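PDB 5WLH: LbaCas13a H328A (C2c2) from Lachnospiraceae bacterium NK4A179, which binds a pre-crRNA guide and, as an RNA-targeting CRISPR nuclease, probably cleaves RNA at adenosines. Local coordinates for residues V455-M460 with E490-E495; D934-A939 with I946-A951. All blocks are in the same frame, centred on the assembly; numbering follows the deposited sequence. Where two conformers were deposited one is given.

How the interactions relate
Interaction 1 joins helix 429-458 to helix 486-517, which meets the bound RNA through Glu490 and Lys493. It is small and wholly buried, and between its two segments it is made by a single isoleucine set against an asparagine and a tyrosine, without a hydrogen bond. Interaction 2 is larger and only partly buried: helix 915-941 meets the loop that follows it, mixing aliphatic contacts, a near-parallel but displaced tyrosine-histidine pair and a phenol-to-carbonyl contact, with an exposed histidine at its margin. The two, centres 12 Å apart, are joined by a salt bridge, Glu490 OE1 to Arg938 NH2, 2.8 Å, and A25 of chain B touches both.

Interaction 1: V455-M460 with E490-E495; sequences VYNYAM and ELIKAE. With nucleotides of chain B.
Glu490 OE1 is gripped from two quarters: the O2' hydroxyl of A25 of chain B donates a hydrogen bond to it at 2.5 Å, and Arg938 forms a salt bridge with the same oxygen. The arginine would probably favour the ionised carboxylate. On another side of the same helix, Ile492 makes the contact with 455-460. With CG1 beside the backbone N (chi1 -70°) and CD1 extended beyond it, the methyl ends at the last turn of the other helix. There CD1 meets Asn457 CG at 3.5 Å and packs tightly against Tyr458 OH at 3.1 Å, with Tyr458 CZ 3.6 Å from the same methyl. The approach to the phenol ring is oblique. Asn457 CB lies over the centre of one face of that ring, 3.9 Å above its plane, and Asn457 ND2 donates to the backbone oxygen of Lys453, which fixes how the amide is turned towards the isoleucine. This is helix-to-helix packing between the C-terminal end of helix 429-458 and the early turns of helix 486-517, the backbones closest at Asn457 and Ile492, whose CA atoms are 7.9 Å apart. Tyr480 stacks on the Tyr458 ring, and Tyr609 packs edge-to-face with Tyr456. The RNA side of helix 486-517 also carries Lys493, modelled in two conformers. In one of them Lys493 NZ donates to OP2 of A28 of chain B at 2.9 Å, a bond that is tentative because it rests on that conformer.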
ATOM      1  N   VAL A 455       9.627 -17.912  11.835  1.00 19.70           N
ATOM      2  CA  VAL A 455       9.500 -18.455  13.193  1.00 20.76           C
ATOM      3  C   VAL A 455       8.152 -18.074  13.789  1.00 20.90           C
ATOM      4  O   VAL A 455       7.446 -18.911  14.360  1.00 19.12           O
ATOM      5  CB  VAL A 455      10.659 -17.961  14.078  1.00 21.09           C
ATOM      6  CG1 VAL A 455      10.390 -18.289  15.555  1.00 21.22           C
ATOM      7  CG2 VAL A 455      11.960 -18.567  13.617  1.00 21.66           C
ATOM      8  N   TYR A 456       7.773 -16.797  13.665  1.00 18.29           N
ATOM      9  CA  TYR A 456       6.517 -16.339  14.244  1.00 20.13           C
ATOM     10  C   TYR A 456       5.324 -17.087  13.667  1.00 19.61           C
ATOM     11  O   TYR A 456       4.388 -17.451  14.395  1.00 19.53           O
ATOM     12  CB  TYR A 456       6.322 -14.846  13.988  1.00 20.05           C
ATOM     13  CG  TYR A 456       5.010 -14.335  14.541  1.00 21.84           C
ATOM     14  CD1 TYR A 456       4.829 -14.210  15.917  1.00 22.18           C
ATOM     15  CD2 TYR A 456       3.958 -13.982  13.708  1.00 24.82           C
ATOM     16  CE1 TYR A 456       3.642 -13.735  16.436  1.00 22.80           C
ATOM     17  CE2 TYR A 456       2.761 -13.504  14.227  1.00 23.45           C
ATOM     18  CZ  TYR A 456       2.614 -13.397  15.599  1.00 22.69           C
ATOM     19  OH  TYR A 456       1.447 -12.929  16.147  1.00 26.73           O
ATOM     20  N   ASN A 457       5.320 -17.290  12.357  1.00 18.34           N
ATOM     21  CA  ASN A 457       4.135 -17.847  11.736  1.00 19.63           C
ATOM     22  C   ASN A 457       4.082 -19.360  11.856  1.00 20.00           C
ATOM     23  O   ASN A 457       2.985 -19.926  11.948  1.00 21.53           O
ATOM     24  CB  ASN A 457       4.076 -17.412  10.277  1.00 21.21           C
ATOM     25  CG  ASN A 457       3.599 -15.983  10.150  1.00 21.86           C
ATOM     26  OD1 ASN A 457       2.409 -15.718  10.282  1.00 25.34           O
ATOM     27  ND2 ASN A 457       4.521 -15.056   9.971  1.00 17.31           N
ATOM     28  N   TYR A 458       5.225 -20.021  11.880  1.00 16.99           N
ATOM     29  CA  TYR A 458       5.251 -21.465  11.758  1.00 19.06           C
ATOM     30  C   TYR A 458       5.941 -22.209  12.893  1.00 21.88           C
ATOM     31  O   TYR A 458       5.899 -23.446  12.895  1.00 25.32           O
ATOM     32  CB  TYR A 458       5.908 -21.863  10.431  1.00 16.25           C
ATOM     33  CG  TYR A 458       5.241 -21.238   9.230  1.00 21.92           C
ATOM     34  CD1 TYR A 458       3.854 -21.255   9.096  1.00 22.26           C
ATOM     35  CD2 TYR A 458       5.993 -20.630   8.236  1.00 23.91           C
ATOM     36  CE1 TYR A 458       3.232 -20.686   8.002  1.00 23.15           C
ATOM     37  CE2 TYR A 458       5.375 -20.056   7.128  1.00 24.53           C
ATOM     38  CZ  TYR A 458       4.005 -20.079   7.031  1.00 25.41           C
ATOM     39  OH  TYR A 458       3.382 -19.521   5.948  1.00 24.44           O
ATOM     40  N   ALA A 459       6.571 -21.523  13.845  1.00 20.73           N
ATOM     41  CA  ALA A 459       7.277 -22.229  14.911  1.00 22.80           C
ATOM     42  C   ALA A 459       6.893 -21.715  16.294  1.00 24.11           C
ATOM     43  O   ALA A 459       7.676 -21.840  17.241  1.00 23.11           O
ATOM     44  CB  ALA A 459       8.794 -22.151  14.716  1.00 21.65           C
ATOM     45  N   MET A 460       5.682 -21.160  16.443  1.00 22.41           N
ATOM     46  CA  MET A 460       5.220 -20.631  17.722  1.00 23.20           C
ATOM     47  C   MET A 460       3.808 -21.118  18.021  1.00 19.92           C
ATOM     48  O   MET A 460       3.019 -20.407  18.629  1.00 22.07           O
ATOM     49  CB  MET A 460       5.276 -19.101  17.731  1.00 18.61           C
ATOM     50  CG  MET A 460       6.675 -18.540  17.489  1.00 24.47           C
ATOM     51  SD  MET A 460       7.839 -18.858  18.834  1.00 23.43           S
ATOM     52  CE  MET A 460       7.201 -17.791  20.132  1.00 19.19           C
ATOM     53  N   GLU A 490       1.500 -15.955   0.695  1.00 15.54           N
ATOM     54  CA  GLU A 490       0.346 -15.170   0.275  1.00 19.77           C
ATOM     55  C   GLU A 490      -0.708 -15.123   1.383  1.00 19.68           C
ATOM     56  O   GLU A 490      -1.269 -14.060   1.677  1.00 16.70           O
ATOM     57  CB  GLU A 490      -0.232 -15.749  -1.014  1.00 20.46           C
ATOM     58  CG  GLU A 490       0.669 -15.575  -2.221  1.00 18.95           C
ATOM     59  CD  GLU A 490      -0.058 -15.940  -3.488  1.00 20.33           C
ATOM     60  OE1 GLU A 490      -0.585 -15.019  -4.165  1.00 22.94           O
ATOM     61  OE2 GLU A 490      -0.123 -17.160  -3.775  1.00 20.52           O
ATOM     62  N   LEU A 491      -0.965 -16.259   2.026  1.00 17.97           N
ATOM     63  CA  LEU A 491      -1.915 -16.280   3.137  1.00 17.07           C
ATOM     64  C   LEU A 491      -1.450 -15.383   4.279  1.00 16.71           C
ATOM     65  O   LEU A 491      -2.252 -14.637   4.853  1.00 19.13           O
ATOM     66  CB  LEU A 491      -2.103 -17.711   3.639  1.00 18.67           C
ATOM     67  CG  LEU A 491      -2.867 -18.676   2.716  1.00 21.67           C
ATOM     68  CD1 LEU A 491      -2.765 -20.075   3.296  1.00 25.87           C
ATOM     69  CD2 LEU A 491      -4.321 -18.262   2.601  1.00 24.19           C
ATOM     70  N   ILE A 492      -0.153 -15.428   4.613  1.00 16.73           N
ATOM     71  CA  ILE A 492       0.364 -14.536   5.653  1.00 16.62           C
ATOM     72  C   ILE A 492       0.125 -13.085   5.270  1.00 19.91           C
ATOM     73  O   ILE A 492      -0.313 -12.273   6.093  1.00 20.20           O
ATOM     74  CB  ILE A 492       1.860 -14.797   5.909  1.00 16.13           C
ATOM     75  CG1 ILE A 492       2.061 -16.156   6.591  1.00 21.27           C
ATOM     76  CG2 ILE A 492       2.454 -13.670   6.781  1.00 18.37           C
ATOM     77  CD1 ILE A 492       3.513 -16.549   6.662  1.00 27.21           C
ATOM     78  N   LYS A 493       0.397 -12.738   4.010  0.60 18.32           N
ATOM     79  CA  LYS A 493       0.191 -11.362   3.568  0.60 15.11           C
ATOM     80  C   LYS A 493      -1.267 -10.956   3.729  0.60 17.27           C
ATOM     81  O   LYS A 493      -1.561  -9.881   4.262  0.60 19.40           O
ATOM     82  CB  LYS A 493       0.652 -11.189   2.120  0.60 15.80           C
ATOM     83  CG  LYS A 493       0.750  -9.717   1.709  0.60 17.87           C
ATOM     84  CD  LYS A 493       0.701  -9.519   0.190  0.60 21.77           C
ATOM     85  CE  LYS A 493       0.653  -8.029  -0.194  0.60 20.65           C
ATOM     86  NZ  LYS A 493       1.436  -7.165   0.740  0.60 19.13           N
ATOM     87  N   ALA A 494      -2.196 -11.823   3.305  1.00 17.59           N
ATOM     88  CA  ALA A 494      -3.616 -11.533   3.473  1.00 21.20           C
ATOM     89  C   ALA A 494      -3.920 -11.199   4.926  1.00 19.06           C
ATOM     90  O   ALA A 494      -4.501 -10.152   5.229  1.00 19.76           O
ATOM     91  CB  ALA A 494      -4.465 -12.721   3.006  1.00 20.82           C
ATOM     92  N   GLU A 495      -3.465 -12.055   5.838  1.00 15.93           N
ATOM     93  CA  GLU A 495      -3.804 -11.858   7.242  1.00 16.16           C
ATOM     94  C   GLU A 495      -3.120 -10.621   7.790  1.00 19.10           C
ATOM     95  O   GLU A 495      -3.736  -9.841   8.526  1.00 19.84           O
ATOM     96  CB  GLU A 495      -3.397 -13.099   8.051  1.00 19.54           C
ATOM     97  CG  GLU A 495      -3.792 -13.048   9.528  1.00 21.77           C
ATOM     98  CD  GLU A 495      -3.473 -14.374  10.207  1.00 30.83           C
ATOM     99  OE1 GLU A 495      -2.276 -14.629  10.459  1.00 31.83           O
ATOM    100  OE2 GLU A 495      -4.414 -15.167  10.449  1.00 30.85           O
TER
ATOM    101  P     A B  26       3.216 -10.202  -2.948  1.00 22.34           P
ATOM    102  OP1   A B  26       3.123  -9.160  -1.895  1.00 24.87           O
ATOM    103  OP2   A B  26       4.028 -10.027  -4.172  1.00 25.06           O
ATOM    104  O5'   A B  26       3.703 -11.546  -2.262  1.00 22.22           O
ATOM    105  C5'   A B  26       3.277 -11.931  -0.958  1.00 22.92           C
ATOM    106  C4'   A B  26       4.313 -12.833  -0.338  1.00 25.15           C
ATOM    107  O4'   A B  26       4.322 -14.096  -1.060  1.00 25.47           O
ATOM    108  C3'   A B  26       5.733 -12.290  -0.429  1.00 25.99           C
ATOM    109  O3'   A B  26       6.495 -12.792   0.663  1.00 25.22           O
ATOM    110  C2'   A B  26       6.231 -12.909  -1.730  1.00 25.39           C
ATOM    111  O2'   A B  26       7.633 -12.966  -1.882  1.00 27.34           O
ATOM    112  C1'   A B  26       5.580 -14.293  -1.680  1.00 22.39           C
ATOM    113  N9    A B  26       5.326 -14.808  -3.022  1.00 24.39           N
ATOM    114  C8    A B  26       4.201 -14.602  -3.779  1.00 23.82           C
ATOM    115  N7    A B  26       4.287 -15.146  -4.979  1.00 20.07           N
ATOM    116  C5    A B  26       5.534 -15.734  -4.985  1.00 19.73           C
ATOM    117  C6    A B  26       6.198 -16.479  -5.977  1.00 22.59           C
ATOM    118  N6    A B  26       5.636 -16.715  -7.173  1.00 23.14           N
ATOM    119  N1    A B  26       7.437 -16.914  -5.702  1.00 27.97           N
ATOM    120  C2    A B  26       7.973 -16.655  -4.496  1.00 26.77           C
ATOM    121  N3    A B  26       7.435 -15.970  -3.487  1.00 29.15           N
ATOM    122  C4    A B  26       6.197 -15.539  -3.798  1.00 24.29           C
ATOM    123  P     A B  25       2.499 -11.842  -8.438  1.00 25.78           P
ATOM    124  OP1   A B  25       1.995 -13.220  -8.716  1.00 28.47           O
ATOM    125  OP2   A B  25       2.887 -10.960  -9.562  1.00 24.24           O
ATOM    126  O5'   A B  25       1.384 -11.108  -7.583  1.00 24.81           O
ATOM    127  C5'   A B  25       1.617  -9.838  -6.989  1.00 28.67           C
ATOM    128  C4'   A B  25       1.092  -9.801  -5.580  1.00 24.50           C
ATOM    129  O4'   A B  25      -0.362  -9.758  -5.592  1.00 23.02           O
ATOM    130  C3'   A B  25       1.477 -11.001  -4.710  1.00 21.33           C
ATOM    131  O3'   A B  25       1.724 -10.541  -3.388  1.00 21.76           O
ATOM    132  C2'   A B  25       0.201 -11.828  -4.677  1.00 19.32           C
ATOM    133  O2'   A B  25       0.077 -12.657  -3.539  1.00 20.07           O
ATOM    134  C1'   A B  25      -0.852 -10.730  -4.689  1.00 20.70           C
ATOM    135  N9    A B  25      -2.174 -11.193  -5.089  1.00 24.20           N
ATOM    136  C8    A B  25      -2.476 -12.211  -5.961  1.00 28.09           C
ATOM    137  N7    A B  25      -3.764 -12.436  -6.067  1.00 29.24           N
ATOM    138  C5    A B  25      -4.329 -11.510  -5.202  1.00 24.84           C
ATOM    139  C6    A B  25      -5.659 -11.236  -4.864  1.00 28.28           C
ATOM    140  N6    A B  25      -6.684 -11.909  -5.391  1.00 26.84           N
ATOM    141  N1    A B  25      -5.896 -10.266  -3.958  1.00 27.90           N
ATOM    142  C2    A B  25      -4.865  -9.596  -3.431  1.00 20.01           C
ATOM    143  N3    A B  25      -3.565  -9.772  -3.675  1.00 19.14           N
ATOM    144  C4    A B  25      -3.368 -10.748  -4.579  1.00 20.79           C
ATOM    145  P     A B  28       4.326  -6.739   3.359  1.00 22.43           P
ATOM    146  OP1   A B  28       5.160  -7.053   4.538  1.00 30.57           O
ATOM    147  OP2   A B  28       3.034  -7.420   3.133  1.00 27.04           O
ATOM    148  O5'   A B  28       4.017  -5.188   3.436  1.00 21.40           O
ATOM    149  C5'   A B  28       3.365  -4.547   2.367  1.00 21.79           C
ATOM    150  C4'   A B  28       4.186  -3.395   1.863  1.00 19.91           C
ATOM    151  O4'   A B  28       5.311  -3.867   1.070  1.00 18.47           O
ATOM    152  C3'   A B  28       3.468  -2.452   0.924  1.00 20.91           C
ATOM    153  O3'   A B  28       2.598  -1.572   1.591  1.00 21.27           O
ATOM    154  C2'   A B  28       4.627  -1.751   0.255  1.00 20.21           C
ATOM    155  O2'   A B  28       5.210  -0.850   1.179  1.00 21.99           O
ATOM    156  C1'   A B  28       5.592  -2.928   0.059  1.00 17.04           C
ATOM    157  N9    A B  28       5.373  -3.567  -1.247  1.00 18.68           N
ATOM    158  C8    A B  28       4.709  -4.732  -1.540  1.00 18.54           C
ATOM    159  N7    A B  28       4.678  -4.989  -2.845  1.00 16.79           N
ATOM    160  C5    A B  28       5.375  -3.926  -3.413  1.00 18.56           C
ATOM    161  C6    A B  28       5.716  -3.616  -4.742  1.00 19.75           C
ATOM    162  N6    A B  28       5.394  -4.385  -5.801  1.00 21.20           N
ATOM    163  N1    A B  28       6.400  -2.478  -4.964  1.00 20.84           N
ATOM    164  C2    A B  28       6.742  -1.723  -3.908  1.00 20.82           C
ATOM    165  N3    A B  28       6.497  -1.912  -2.616  1.00 18.74           N
ATOM    166  C4    A B  28       5.795  -3.050  -2.435  1.00 17.98           C
TER

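Interaction 2: D934-A939 with I946-A951; sequences DIYRRA and INHSIA. With nucleotides of chain B.
The rings of Tyr936 and His948 lie nearly parallel, their planes 18° apart, but are slid so far that they barely overlap, with centroids separated by 4.5 Å. The close approach is at one corner, where Tyr936 CE1 lies 3.1 Å from His948 ND1. Tyr936 CG sits beside the backbone N (chi1 -80°), and the ring reaches from the helix across to the loop, where its OH meets Ile950 O in the plane of the ring. The geometry fits a hydrogen bond, though the 2.4 Å from Tyr936 OH to Ile950 O is too short for its length to be trusted. Ile946 CG2 also meets the ring at its edge, 3.5 Å from Tyr936 CE1. The other branch of the isoleucine turns to the helix, with Ile946 CD1 3.8 Å from Ala939 CB, and Leu491 of helix 486-517 packs on both Tyr936 and Ile946. On a different side of the helix, Asp934 joins two arginines. Arg937 grips OD1 side-on with NE and NH2, both from the same face of the carboxylate, the NH2 bond to Asp934 OD1 being 2.7 Å. Arg938 NE meets Asp934 OD2 at 2.7 Å from above that plane. With alanine in place of Asp934, the two arginines would probably be less firmly positioned, their shared carboxylate gone and Asp40 and Glu490 left as salt-bridge partners. The adenine of A25 of chain B packs beside this network, its N7 3.4 Å from Asp934 OD2. The loop thus lies back against the helix it follows, with an inverse gamma turn centred on His948, and the Asp934-Arg938 side of an intrahelical salt-bridge network meets the bound RNA.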
ATOM      1  N   ASP A 934      -8.673 -16.679  -3.381  1.00 20.41           N
ATOM      2  CA  ASP A 934      -7.888 -16.799  -4.603  1.00 22.79           C
ATOM      3  C   ASP A 934      -6.630 -17.629  -4.375  1.00 21.94           C
ATOM      4  O   ASP A 934      -6.210 -18.393  -5.254  1.00 21.19           O
ATOM      5  CB  ASP A 934      -7.538 -15.402  -5.117  1.00 22.54           C
ATOM      6  CG  ASP A 934      -6.931 -15.438  -6.500  1.00 23.02           C
ATOM      7  OD1 ASP A 934      -7.658 -15.804  -7.449  1.00 26.79           O
ATOM      8  OD2 ASP A 934      -5.737 -15.104  -6.640  1.00 22.76           O
ATOM      9  N   ILE A 935      -6.017 -17.492  -3.201  1.00 20.88           N
ATOM     10  CA  ILE A 935      -4.836 -18.290  -2.879  1.00 18.02           C
ATOM     11  C   ILE A 935      -5.189 -19.767  -2.828  1.00 16.31           C
ATOM     12  O   ILE A 935      -4.479 -20.614  -3.383  1.00 20.01           O
ATOM     13  CB  ILE A 935      -4.222 -17.846  -1.547  1.00 15.58           C
ATOM     14  CG1 ILE A 935      -3.752 -16.384  -1.619  1.00 18.55           C
ATOM     15  CG2 ILE A 935      -3.043 -18.781  -1.203  1.00 16.91           C
ATOM     16  CD1 ILE A 935      -3.651 -15.734  -0.239  1.00 18.75           C
ATOM     17  N   TYR A 936      -6.260 -20.100  -2.106  1.00 17.92           N
ATOM     18  CA  TYR A 936      -6.645 -21.498  -2.015  1.00 20.78           C
ATOM     19  C   TYR A 936      -7.030 -22.032  -3.385  1.00 21.72           C
ATOM     20  O   TYR A 936      -6.743 -23.188  -3.715  1.00 20.63           O
ATOM     21  CB  TYR A 936      -7.785 -21.647  -1.022  1.00 21.37           C
ATOM     22  CG  TYR A 936      -7.288 -21.645   0.410  1.00 24.22           C
ATOM     23  CD1 TYR A 936      -6.369 -22.594   0.849  1.00 31.90           C
ATOM     24  CD2 TYR A 936      -7.710 -20.683   1.310  1.00 20.57           C
ATOM     25  CE1 TYR A 936      -5.902 -22.587   2.151  1.00 31.99           C
ATOM     26  CE2 TYR A 936      -7.250 -20.675   2.622  1.00 23.61           C
ATOM     27  CZ  TYR A 936      -6.350 -21.621   3.030  1.00 30.74           C
ATOM     28  OH  TYR A 936      -5.894 -21.617   4.325  1.00 28.60           O
ATOM     29  N   ARG A 937      -7.688 -21.199  -4.191  1.00 23.37           N
ATOM     30  CA  ARG A 937      -8.041 -21.592  -5.550  1.00 21.71           C
ATOM     31  C   ARG A 937      -6.799 -21.975  -6.343  1.00 21.13           C
ATOM     32  O   ARG A 937      -6.767 -23.014  -7.015  1.00 22.18           O
ATOM     33  CB  ARG A 937      -8.776 -20.440  -6.234  1.00 21.90           C
ATOM     34  CG  ARG A 937      -9.194 -20.704  -7.664  1.00 22.12           C
ATOM     35  CD  ARG A 937      -9.789 -19.420  -8.271  1.00 21.38           C
ATOM     36  NE  ARG A 937      -8.794 -18.370  -8.486  1.00 21.62           N
ATOM     37  CZ  ARG A 937      -7.889 -18.366  -9.461  1.00 23.60           C
ATOM     38  NH1 ARG A 937      -7.833 -19.367 -10.336  1.00 27.72           N
ATOM     39  NH2 ARG A 937      -7.022 -17.364  -9.557  1.00 24.68           N
ATOM     40  N   ARG A 938      -5.762 -21.135  -6.281  1.00 19.26           N
ATOM     41  CA  ARG A 938      -4.553 -21.385  -7.052  1.00 18.05           C
ATOM     42  C   ARG A 938      -3.725 -22.510  -6.447  1.00 23.16           C
ATOM     43  O   ARG A 938      -3.160 -23.325  -7.183  1.00 20.93           O
ATOM     44  CB  ARG A 938      -3.742 -20.088  -7.186  1.00 19.00           C
ATOM     45  CG  ARG A 938      -4.405 -19.075  -8.140  1.00 20.98           C
ATOM     46  CD  ARG A 938      -3.564 -17.803  -8.311  1.00 20.76           C
ATOM     47  NE  ARG A 938      -3.741 -16.892  -7.174  1.00 22.68           N
ATOM     48  CZ  ARG A 938      -2.849 -16.737  -6.200  1.00 24.10           C
ATOM     49  NH1 ARG A 938      -1.727 -17.435  -6.214  1.00 20.46           N
ATOM     50  NH2 ARG A 938      -3.083 -15.887  -5.202  1.00 23.21           N
ATOM     51  N   ALA A 939      -3.672 -22.598  -5.112  1.00 20.31           N
ATOM     52  CA  ALA A 939      -3.045 -23.761  -4.487  1.00 21.73           C
ATOM     53  C   ALA A 939      -3.746 -25.039  -4.932  1.00 21.13           C
ATOM     54  O   ALA A 939      -3.093 -26.028  -5.280  1.00 24.33           O
ATOM     55  CB  ALA A 939      -3.080 -23.637  -2.963  1.00 22.61           C
ATOM     56  N   ILE A 946      -1.813 -27.355   1.292  1.00 26.77           N
ATOM     57  CA  ILE A 946      -1.828 -26.079   1.980  1.00 33.14           C
ATOM     58  C   ILE A 946      -2.533 -26.247   3.318  1.00 35.85           C
ATOM     59  O   ILE A 946      -3.671 -26.730   3.381  1.00 37.79           O
ATOM     60  CB  ILE A 946      -2.475 -24.979   1.116  1.00 36.44           C
ATOM     61  CG1 ILE A 946      -2.133 -23.599   1.655  1.00 35.46           C
ATOM     62  CG2 ILE A 946      -3.974 -25.187   0.916  1.00 35.95           C
ATOM     63  CD1 ILE A 946      -2.246 -22.534   0.604  1.00 30.62           C
ATOM     64  N   ASN A 947      -1.832 -25.911   4.390  1.00 36.48           N
ATOM     65  CA  ASN A 947      -2.441 -25.921   5.706  1.00 43.79           C
ATOM     66  C   ASN A 947      -3.442 -24.779   5.788  1.00 49.27           C
ATOM     67  O   ASN A 947      -3.111 -23.624   5.494  1.00 55.70           O
ATOM     68  CB  ASN A 947      -1.367 -25.796   6.785  1.00 45.96           C
ATOM     69  CG  ASN A 947      -1.952 -25.714   8.183  1.00 51.01           C
ATOM     70  OD1 ASN A 947      -1.831 -24.690   8.858  1.00 52.82           O
ATOM     71  ND2 ASN A 947      -2.587 -26.795   8.626  1.00 50.41           N
ATOM     72  N   HIS A 948      -4.674 -25.107   6.164  1.00 45.87           N
ATOM     73  CA  HIS A 948      -5.743 -24.120   6.271  1.00 49.80           C
ATOM     74  C   HIS A 948      -5.756 -23.424   7.628  1.00 55.04           C
ATOM     75  O   HIS A 948      -6.815 -23.244   8.238  1.00 56.71           O
ATOM     76  CB  HIS A 948      -7.081 -24.787   5.974  1.00 49.99           C
ATOM     77  CG  HIS A 948      -7.169 -25.365   4.593  1.00 55.21           C
ATOM     78  ND1 HIS A 948      -7.672 -24.662   3.518  1.00 53.75           N
ATOM     79  CD2 HIS A 948      -6.813 -26.580   4.110  1.00 57.90           C
ATOM     80  CE1 HIS A 948      -7.623 -25.418   2.435  1.00 51.03           C
ATOM     81  NE2 HIS A 948      -7.106 -26.587   2.768  1.00 55.60           N
ATOM     82  N   SER A 949      -4.577 -23.018   8.115  1.00 55.33           N
ATOM     83  CA  SER A 949      -4.505 -22.211   9.332  1.00 60.39           C
ATOM     84  C   SER A 949      -5.287 -20.917   9.183  1.00 56.75           C
ATOM     85  O   SER A 949      -5.810 -20.381  10.168  1.00 58.00           O
ATOM     86  CB  SER A 949      -3.047 -21.897   9.674  1.00 61.83           C
ATOM     87  OG  SER A 949      -2.526 -20.869   8.838  1.00 62.70           O
ATOM     88  N   ILE A 950      -5.365 -20.399   7.964  1.00 43.14           N
ATOM     89  CA  ILE A 950      -6.146 -19.217   7.651  1.00 38.08           C
ATOM     90  C   ILE A 950      -7.374 -19.700   6.884  1.00 41.02           C
ATOM     91  O   ILE A 950      -7.258 -20.218   5.768  1.00 41.27           O
ATOM     92  CB  ILE A 950      -5.308 -18.199   6.864  1.00 39.24           C
ATOM     93  CG1 ILE A 950      -4.314 -17.514   7.817  1.00 41.51           C
ATOM     94  CG2 ILE A 950      -6.189 -17.164   6.190  1.00 42.21           C
ATOM     95  CD1 ILE A 950      -2.890 -17.414   7.310  1.00 37.59           C
ATOM     96  N   ALA A 951      -8.549 -19.573   7.496  1.00 38.89           N
ATOM     97  CA  ALA A 951      -9.771 -20.082   6.894  1.00 36.20           C
ATOM     98  C   ALA A 951     -10.310 -19.113   5.843  1.00 35.99           C
ATOM     99  O   ALA A 951     -10.042 -17.909   5.867  1.00 29.85           O
ATOM    100  CB  ALA A 951     -10.833 -20.326   7.961  1.00 40.00           C
TER
ATOM    101  P     A B  25       2.499 -11.842  -8.438  1.00 25.78           P
ATOM    102  OP1   A B  25       1.995 -13.220  -8.716  1.00 28.47           O
ATOM    103  OP2   A B  25       2.887 -10.960  -9.562  1.00 24.24           O
ATOM    104  O5'   A B  25       1.384 -11.108  -7.583  1.00 24.81           O
ATOM    105  C5'   A B  25       1.617  -9.838  -6.989  1.00 28.67           C
ATOM    106  C4'   A B  25       1.092  -9.801  -5.580  1.00 24.50           C
ATOM    107  O4'   A B  25      -0.362  -9.758  -5.592  1.00 23.02           O
ATOM    108  C3'   A B  25       1.477 -11.001  -4.710  1.00 21.33           C
ATOM    109  O3'   A B  25       1.724 -10.541  -3.388  1.00 21.76           O
ATOM    110  C2'   A B  25       0.201 -11.828  -4.677  1.00 19.32           C
ATOM    111  O2'   A B  25       0.077 -12.657  -3.539  1.00 20.07           O
ATOM    112  C1'   A B  25      -0.852 -10.730  -4.689  1.00 20.70           C
ATOM    113  N9    A B  25      -2.174 -11.193  -5.089  1.00 24.20           N
ATOM    114  C8    A B  25      -2.476 -12.211  -5.961  1.00 28.09           C
ATOM    115  N7    A B  25      -3.764 -12.436  -6.067  1.00 29.24           N
ATOM    116  C5    A B  25      -4.329 -11.510  -5.202  1.00 24.84           C
ATOM    117  C6    A B  25      -5.659 -11.236  -4.864  1.00 28.28           C
ATOM    118  N6    A B  25      -6.684 -11.909  -5.391  1.00 26.84           N
ATOM    119  N1    A B  25      -5.896 -10.266  -3.958  1.00 27.90           N
ATOM    120  C2    A B  25      -4.865  -9.596  -3.431  1.00 20.01           C
ATOM    121  N3    A B  25      -3.565  -9.772  -3.675  1.00 19.14           N
ATOM    122  C4    A B  25      -3.368 -10.748  -4.579  1.00 20.79           C
TER